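Local coordinates for protein N-formylglutamate amidohydrolase (Ralstonia eutropha, PDB 2Q7S) that binds zinc and probably works as a hydrolase of the N-formylglutamate amidohydrolase family, at residues 191-196 / 218-223. Numbering follows the deposited sequence.
Sequences ADFVLG and KGYTVA
Phe-193 and Tyr-220 meet as a T-shaped pair: the CE1 corner of the phenylalanine sits 3.7 Å from Tyr-220 CG, over one face of the tyrosine ring and offset toward its rim, with the planes at 78°. The Phe-193 edge that does this also has Thr-221 O near its plane, while Asp-192 OD2 lies by the edge of the Tyr-220 ring. At the far end of the tyrosine the hydroxyl is hydrogen-bonded to Asp-274 of helix 267-289.

Next to the rings, Asp-192 and Thr-221 grip each other through two good bonds. Thr-221 N gives an almost straight bond (174°) to Asp-192 OD2, 3.1 Å, arriving on the anti side and well out of the carboxylate plane. In return Asp-192 N gives its hydrogen to Thr-221 OG1 (2.9 Å), a hydroxyl that chi1 of 56° places between the threonine's own backbone N and carbonyl carbon. The other carboxylate oxygen, OD1, forms a salt bridge with Arg-252, so both carboxylate oxygens have a partner, which should fix the rotation of the group.

From here the strands run parallel: Phe-193 N to Thr-221 O, Ala-223 N to Phe-193 O (3.0 Å) and Leu-195 N to Ala-223 O. Leu-195 CD1 packs on Val-222 CG1 at 3.6 Å, on the Phe-193 side of the sheet, under helix 205-217; on the opposite side the methyls of Ala-191 and Ala-223 touch at 3.7 Å. Strand 193-196, helix 205-217 and strand 222-224 thus form a beta-alpha-beta crossover, which adds the outermost strand at one border of the mixed sheet of this zinc-binding alpha/beta fold.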
loop_
_atom_site.group_PDB
_atom_site.type_symbol
_atom_site.label_atom_id
_atom_site.label_comp_id
_atom_site.label_asym_id
_atom_site.label_seq_id
_atom_site.Cartn_x
_atom_site.Cartn_y
_atom_site.Cartn_z
ATOM N N ALA A 191 -5.062 15.482 5.290
ATOM C CA ALA A 191 -6.199 14.846 5.949
ATOM C C ALA A 191 -5.690 13.651 6.763
ATOM O O ALA A 191 -4.529 13.197 6.633
ATOM C CB ALA A 191 -7.238 14.423 4.935
ATOM N N ASP A 192 -6.572 13.138 7.609
ATOM C CA ASP A 192 -6.263 11.977 8.377
ATOM C C ASP A 192 -6.250 10.739 7.474
ATOM O O ASP A 192 -5.463 9.828 7.709
ATOM C CB ASP A 192 -7.278 11.796 9.503
ATOM C CG ASP A 192 -7.212 12.882 10.533
ATOM O OD1 ASP A 192 -6.110 13.351 10.805
ATOM O OD2 ASP A 192 -8.262 13.225 11.098
ATOM N N PHE A 193 -7.169 10.706 6.504
ATOM C CA PHE A 193 -7.302 9.649 5.476
ATOM C C PHE A 193 -7.279 10.329 4.136
ATOM O O PHE A 193 -7.968 11.333 3.952
ATOM C CB PHE A 193 -8.627 8.927 5.588
ATOM C CG PHE A 193 -8.667 7.932 6.699
ATOM C CD1 PHE A 193 -8.889 8.335 7.996
ATOM C CD2 PHE A 193 -8.428 6.582 6.446
ATOM C CE1 PHE A 193 -8.869 7.416 9.044
ATOM C CE2 PHE A 193 -8.458 5.645 7.508
ATOM C CZ PHE A 193 -8.668 6.073 8.774
ATOM N N VAL A 194 -6.484 9.805 3.214
ATOM C CA VAL A 194 -6.525 10.181 1.812
ATOM C C VAL A 194 -6.941 8.950 1.023
ATOM O O VAL A 194 -6.394 7.841 1.232
ATOM C CB VAL A 194 -5.155 10.759 1.273
ATOM C CG1 VAL A 194 -5.244 11.147 -0.219
ATOM C CG2 VAL A 194 -4.725 11.977 2.108
ATOM N N LEU A 195 -7.928 9.155 0.157
ATOM C CA LEU A 195 -8.498 8.095 -0.695
ATOM C C LEU A 195 -8.139 8.402 -2.151
ATOM O O LEU A 195 -8.524 9.411 -2.670
ATOM C CB LEU A 195 -10.019 8.074 -0.535
ATOM C CG LEU A 195 -10.528 7.892 0.879
ATOM C CD1 LEU A 195 -12.087 7.926 0.918
ATOM C CD2 LEU A 195 -9.969 6.611 1.506
ATOM N N GLY A 196 -7.343 7.539 -2.772
ATOM C CA GLY A 196 -6.935 7.707 -4.155
ATOM C C GLY A 196 -7.639 6.699 -5.049
ATOM O O GLY A 196 -7.566 5.498 -4.830
ATOM N N LYS A 218 -16.875 9.307 12.314
ATOM C CA LYS A 218 -16.089 8.884 13.487
ATOM C C LYS A 218 -15.110 9.986 13.916
ATOM O O LYS A 218 -14.368 9.837 14.889
ATOM C CB LYS A 218 -15.328 7.582 13.178
ATOM C CG LYS A 218 -16.226 6.335 12.983
ATOM C CD LYS A 218 -15.532 5.250 12.146
ATOM C CE LYS A 218 -16.223 3.862 12.125
ATOM N NZ LYS A 218 -17.709 3.933 11.846
ATOM N N GLY A 219 -15.095 11.080 13.159
ATOM C CA GLY A 219 -14.356 12.262 13.524
ATOM C C GLY A 219 -13.094 12.505 12.737
ATOM O O GLY A 219 -12.365 13.433 13.043
ATOM N N TYR A 220 -12.816 11.669 11.744
ATOM C CA TYR A 220 -11.571 11.788 10.955
ATOM C C TYR A 220 -11.820 12.746 9.793
ATOM O O TYR A 220 -12.934 12.883 9.317
ATOM C CB TYR A 220 -11.143 10.405 10.437
ATOM C CG TYR A 220 -10.840 9.407 11.536
ATOM C CD1 TYR A 220 -9.641 9.457 12.224
ATOM C CD2 TYR A 220 -11.786 8.469 11.931
ATOM C CE1 TYR A 220 -9.358 8.539 13.214
ATOM C CE2 TYR A 220 -11.535 7.565 12.946
ATOM C CZ TYR A 220 -10.319 7.607 13.600
ATOM O OH TYR A 220 -10.012 6.733 14.627
ATOM N N THR A 221 -10.789 13.428 9.351
ATOM C CA THR A 221 -10.849 14.220 8.125
ATOM C C THR A 221 -10.467 13.293 6.985
ATOM O O THR A 221 -9.668 12.346 7.173
ATOM C CB THR A 221 -9.918 15.458 8.216
ATOM O OG1 THR A 221 -8.585 15.029 8.501
ATOM C CG2 THR A 221 -10.426 16.397 9.357
ATOM N N VAL A 222 -11.123 13.490 5.839
ATOM C CA VAL A 222 -10.926 12.640 4.658
ATOM C C VAL A 222 -10.765 13.592 3.460
ATOM O O VAL A 222 -11.525 14.550 3.337
ATOM C CB VAL A 222 -12.100 11.632 4.433
ATOM C CG1 VAL A 222 -11.859 10.729 3.210
ATOM C CG2 VAL A 222 -12.358 10.785 5.686
ATOM N N ALA A 223 -9.732 13.368 2.651
ATOM C CA ALA A 223 -9.531 14.065 1.360
ATOM C C ALA A 223 -9.503 12.994 0.280
ATOM O O ALA A 223 -9.020 11.885 0.531
ATOM C CB ALA A 223 -8.175 14.864 1.335
#